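Local coordinates for transcriptional regulator, putative, Mar family (Thermotoga maritima, PDB 2ETH), which probably binds DNA as a dimeric transcriptional regulator of the MarR family, at residues A[39-51]-A[77-89]. Numbering follows the deposited sequence.
Sequences ISDMKTTELYAFL and NVVDSLEKRGLVV
Glu46 and Arg85 form a salt bridge, OE1 to NH1 at 2.6 Å, with the carboxylate and guanidinium planes turned 43° apart. OE1 also accepts a weak bond from the backbone N of Lys43, the N-cap residue of helix 44-56, while OE2 takes the hydroxyl of Ser81 (OG to OE2 2.8 Å), which arrives from above the carboxylate plane. At its other amino group Arg85 bridges to Asp41, NH2 to OD2 at 2.9 Å, but as a hydrogen bond this is weak and bent; the stronger partner of Asp41 is Lys43 of the second subunit, at OD1. Segments 44-51 and 77-84, the latter from the probable recognition helix 72-84 of the winged helix-turn-helix, cross at -82°. Replacing the buried Glu46 by an alanine is likely to take the counter-charge from Arg85 and the acceptor from the Ser81 hydroxyl. Next to the polar group, Val78 CG1 packs 3.7 Å from Ala49 CB, and Leu82 sets CD2 against Phe50 CB at 4.0 Å. The Phe50 ring, its CG anti to the backbone N (chi1 175°), reaches Leu87 CB through CE1 (3.9 Å) and receives Val88 CG1 at its edge, where strand 88-92 of the wing begins.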
loop_
_atom_site.group_PDB
_atom_site.type_symbol
_atom_site.label_atom_id
_atom_site.label_comp_id
_atom_site.label_asym_id
_atom_site.label_seq_id
_atom_site.Cartn_x
_atom_site.Cartn_y
_atom_site.Cartn_z
ATOM N N ILE A 39 12.259 -1.588 2.893
ATOM C CA ILE A 39 10.843 -1.318 2.707
ATOM C C ILE A 39 9.948 -2.090 3.678
ATOM O O ILE A 39 8.967 -1.553 4.179
ATOM C CB ILE A 39 10.378 -1.572 1.216
ATOM N N SER A 40 10.289 -3.344 3.960
ATOM C CA SER A 40 9.419 -4.201 4.758
ATOM C C SER A 40 9.456 -3.790 6.232
ATOM O O SER A 40 8.520 -4.043 6.959
ATOM C CB SER A 40 9.828 -5.672 4.614
ATOM O OG SER A 40 11.042 -5.918 5.299
ATOM N N ASP A 41 10.550 -3.159 6.638
ATOM C CA ASP A 41 10.729 -2.652 7.979
ATOM C C ASP A 41 10.234 -1.204 8.226
ATOM O O ASP A 41 10.137 -0.784 9.366
ATOM C CB ASP A 41 12.213 -2.726 8.295
ATOM C CG ASP A 41 12.512 -2.392 9.725
ATOM O OD1 ASP A 41 11.818 -2.918 10.609
ATOM O OD2 ASP A 41 13.441 -1.595 9.964
HETATM N N MSE A 42 9.911 -0.459 7.161
HETATM C CA MSE A 42 9.385 0.908 7.281
HETATM C C MSE A 42 7.921 0.911 7.650
HETATM O O MSE A 42 7.187 0.016 7.236
HETATM C CB MSE A 42 9.502 1.667 5.955
HETATM C CG MSE A 42 10.898 2.024 5.555
HETATM SE SE MSE A 42 10.887 3.102 3.990
HETATM C CE MSE A 42 11.836 1.962 2.739
ATOM N N LYS A 43 7.498 1.949 8.378
ATOM C CA LYS A 43 6.082 2.195 8.618
ATOM C C LYS A 43 5.432 2.726 7.364
ATOM O O LYS A 43 6.089 3.279 6.455
ATOM C CB LYS A 43 5.841 3.176 9.766
ATOM C CG LYS A 43 6.434 2.736 11.132
ATOM C CD LYS A 43 6.379 3.887 12.142
ATOM C CE LYS A 43 7.418 3.773 13.256
ATOM N NZ LYS A 43 6.899 3.165 14.525
ATOM N N THR A 44 4.118 2.564 7.323
ATOM C CA THR A 44 3.329 2.912 6.157
ATOM C C THR A 44 3.529 4.389 5.753
ATOM O O THR A 44 3.814 4.673 4.596
ATOM C CB THR A 44 1.816 2.564 6.393
ATOM O OG1 THR A 44 1.310 3.310 7.506
ATOM C CG2 THR A 44 1.634 1.061 6.694
ATOM N N THR A 45 3.444 5.328 6.695
ATOM C CA THR A 45 3.514 6.747 6.322
ATOM C C THR A 45 4.966 7.193 6.054
ATOM O O THR A 45 5.198 8.111 5.280
ATOM C CB THR A 45 2.778 7.675 7.310
ATOM O OG1 THR A 45 3.401 7.602 8.575
ATOM C CG2 THR A 45 1.280 7.257 7.494
ATOM N N GLU A 46 5.935 6.502 6.646
ATOM C CA GLU A 46 7.350 6.691 6.283
ATOM C C GLU A 46 7.577 6.390 4.826
ATOM O O GLU A 46 8.286 7.128 4.129
ATOM C CB GLU A 46 8.263 5.730 7.080
ATOM C CG GLU A 46 8.805 6.212 8.399
ATOM C CD GLU A 46 9.396 5.059 9.215
ATOM O OE1 GLU A 46 9.997 4.141 8.593
ATOM O OE2 GLU A 46 9.245 5.057 10.478
ATOM N N LEU A 47 7.077 5.230 4.397
ATOM C CA LEU A 47 7.224 4.807 2.990
ATOM C C LEU A 47 6.523 5.770 2.033
ATOM O O LEU A 47 7.007 6.076 0.982
ATOM C CB LEU A 47 6.676 3.382 2.776
ATOM C CG LEU A 47 6.753 2.865 1.324
ATOM C CD1 LEU A 47 8.249 2.890 0.790
ATOM C CD2 LEU A 47 6.129 1.463 1.253
ATOM N N TYR A 48 5.375 6.256 2.433
ATOM C CA TYR A 48 4.578 7.163 1.625
ATOM C C TYR A 48 5.325 8.484 1.420
ATOM O O TYR A 48 5.440 8.997 0.271
ATOM C CB TYR A 48 3.214 7.354 2.350
ATOM C CG TYR A 48 2.106 7.941 1.518
ATOM C CD1 TYR A 48 1.974 7.628 0.164
ATOM C CD2 TYR A 48 1.186 8.826 2.068
ATOM C CE1 TYR A 48 0.953 8.175 -0.624
ATOM C CE2 TYR A 48 0.147 9.377 1.266
ATOM C CZ TYR A 48 0.070 9.027 -0.073
ATOM O OH TYR A 48 -0.891 9.546 -0.867
ATOM N N ALA A 49 5.886 9.026 2.503
ATOM C CA ALA A 49 6.678 10.263 2.402
ATOM C C ALA A 49 7.986 10.044 1.610
ATOM O O ALA A 49 8.395 10.906 0.842
ATOM C CB ALA A 49 6.953 10.864 3.767
ATOM N N PHE A 50 8.622 8.894 1.788
ATOM C CA PHE A 50 9.858 8.555 1.070
ATOM C C PHE A 50 9.591 8.514 -0.430
ATOM O O PHE A 50 10.259 9.196 -1.169
ATOM C CB PHE A 50 10.472 7.213 1.549
ATOM C CG PHE A 50 11.690 6.768 0.743
ATOM C CD1 PHE A 50 12.925 7.429 0.875
ATOM C CD2 PHE A 50 11.591 5.718 -0.181
ATOM C CE1 PHE A 50 14.027 7.022 0.114
ATOM C CE2 PHE A 50 12.689 5.318 -0.936
ATOM C CZ PHE A 50 13.905 5.945 -0.782
ATOM N N LEU A 51 8.572 7.767 -0.866
ATOM C CA LEU A 51 8.212 7.700 -2.311
ATOM C C LEU A 51 7.790 9.034 -2.907
ATOM O O LEU A 51 8.161 9.376 -4.052
ATOM C CB LEU A 51 7.127 6.668 -2.551
ATOM C CG LEU A 51 7.538 5.201 -2.325
ATOM C CD1 LEU A 51 6.284 4.300 -2.321
ATOM C CD2 LEU A 51 8.554 4.770 -3.410
ATOM N N ASN A 77 8.525 14.059 12.498
ATOM C CA ASN A 77 8.762 12.694 12.936
ATOM C C ASN A 77 8.953 11.699 11.814
ATOM O O ASN A 77 9.852 10.892 11.870
ATOM C CB ASN A 77 7.593 12.204 13.753
ATOM C CG ASN A 77 7.563 12.799 15.123
ATOM O OD1 ASN A 77 8.605 13.170 15.689
ATOM N ND2 ASN A 77 6.363 12.891 15.685
ATOM N N VAL A 78 8.088 11.698 10.817
ATOM C CA VAL A 78 8.293 10.810 9.698
ATOM C C VAL A 78 9.679 11.119 9.099
ATOM O O VAL A 78 10.476 10.210 8.888
ATOM C CB VAL A 78 7.174 10.941 8.670
ATOM C CG1 VAL A 78 7.519 10.194 7.378
ATOM C CG2 VAL A 78 5.898 10.437 9.243
ATOM N N VAL A 79 10.002 12.397 8.902
ATOM C CA VAL A 79 11.282 12.757 8.256
ATOM C C VAL A 79 12.457 12.424 9.185
ATOM O O VAL A 79 13.433 11.814 8.735
ATOM C CB VAL A 79 11.329 14.238 7.757
ATOM C CG1 VAL A 79 12.650 14.536 7.126
ATOM C CG2 VAL A 79 10.225 14.524 6.776
ATOM N N ASP A 80 12.365 12.766 10.477
ATOM C CA ASP A 80 13.430 12.361 11.430
ATOM C C ASP A 80 13.638 10.838 11.374
ATOM O O ASP A 80 14.764 10.343 11.424
ATOM C CB ASP A 80 13.140 12.778 12.900
ATOM C CG ASP A 80 13.495 14.252 13.205
ATOM N N SER A 81 12.559 10.083 11.244
ATOM C CA SER A 81 12.716 8.636 11.187
ATOM C C SER A 81 13.385 8.160 9.901
ATOM O O SER A 81 14.238 7.316 9.917
ATOM C CB SER A 81 11.399 7.926 11.386
ATOM O OG SER A 81 11.445 6.780 10.581
ATOM N N LEU A 82 12.986 8.728 8.783
ATOM C CA LEU A 82 13.618 8.450 7.492
ATOM C C LEU A 82 15.071 8.848 7.520
ATOM O O LEU A 82 15.930 8.220 6.934
ATOM C CB LEU A 82 12.896 9.220 6.374
ATOM C CG LEU A 82 11.550 8.636 5.960
ATOM C CD1 LEU A 82 10.863 9.554 4.954
ATOM C CD2 LEU A 82 11.766 7.169 5.373
ATOM N N GLU A 83 15.339 9.906 8.236
ATOM C CA GLU A 83 16.719 10.376 8.393
ATOM C C GLU A 83 17.589 9.447 9.202
ATOM O O GLU A 83 18.739 9.260 8.857
ATOM C CB GLU A 83 16.710 11.763 8.982
ATOM C CG GLU A 83 18.009 12.488 8.918
ATOM C CD GLU A 83 17.797 14.009 9.011
ATOM O OE1 GLU A 83 16.584 14.413 9.068
ATOM O OE2 GLU A 83 18.825 14.773 8.988
ATOM N N LYS A 84 17.042 8.815 10.231
ATOM C CA LYS A 84 17.860 7.908 11.001
ATOM C C LYS A 84 18.020 6.550 10.378
ATOM O O LYS A 84 18.985 5.878 10.720
ATOM C CB LYS A 84 17.526 7.874 12.497
ATOM C CG LYS A 84 16.159 7.439 12.950
ATOM C CD LYS A 84 15.940 7.925 14.425
ATOM N N ARG A 85 17.173 6.180 9.401
ATOM C CA ARG A 85 17.451 5.010 8.547
ATOM C C ARG A 85 18.434 5.372 7.417
ATOM O O ARG A 85 18.841 4.506 6.646
ATOM C CB ARG A 85 16.197 4.409 7.907
ATOM C CG ARG A 85 14.976 4.355 8.750
ATOM C CD ARG A 85 13.746 3.904 7.942
ATOM N NE ARG A 85 13.368 2.557 8.359
ATOM C CZ ARG A 85 12.551 2.264 9.371
ATOM N NH1 ARG A 85 11.974 3.209 10.089
ATOM N NH2 ARG A 85 12.304 1.004 9.664
ATOM N N GLY A 86 18.798 6.647 7.307
ATOM C CA GLY A 86 19.856 7.055 6.381
ATOM C C GLY A 86 19.395 7.219 4.948
ATOM O O GLY A 86 20.220 7.203 4.023
ATOM N N LEU A 87 18.093 7.415 4.777
ATOM C CA LEU A 87 17.456 7.480 3.451
ATOM C C LEU A 87 17.276 8.905 2.906
ATOM O O LEU A 87 17.267 9.093 1.708
ATOM C CB LEU A 87 16.082 6.770 3.467
ATOM C CG LEU A 87 16.072 5.266 3.844
ATOM C CD1 LEU A 87 14.633 4.803 3.944
ATOM C CD2 LEU A 87 16.850 4.416 2.819
ATOM N N VAL A 88 17.099 9.886 3.781
ATOM C CA VAL A 88 16.894 11.294 3.387
ATOM C C VAL A 88 17.620 12.232 4.360
ATOM O O VAL A 88 18.065 11.825 5.445
ATOM C CB VAL A 88 15.407 11.706 3.383
ATOM C CG1 VAL A 88 14.598 10.697 2.615
ATOM C CG2 VAL A 88 14.901 11.889 4.861
ATOM N N VAL A 89 17.697 13.499 3.967
ATOM C CA VAL A 89 18.400 14.503 4.712
ATOM C C VAL A 89 17.737 15.825 4.352
ATOM O O VAL A 89 17.160 15.920 3.317
ATOM C CB VAL A 89 19.931 14.447 4.376
ATOM C CG1 VAL A 89 20.237 14.966 2.976
ATOM C CG2 VAL A 89 20.703 15.160 5.399
#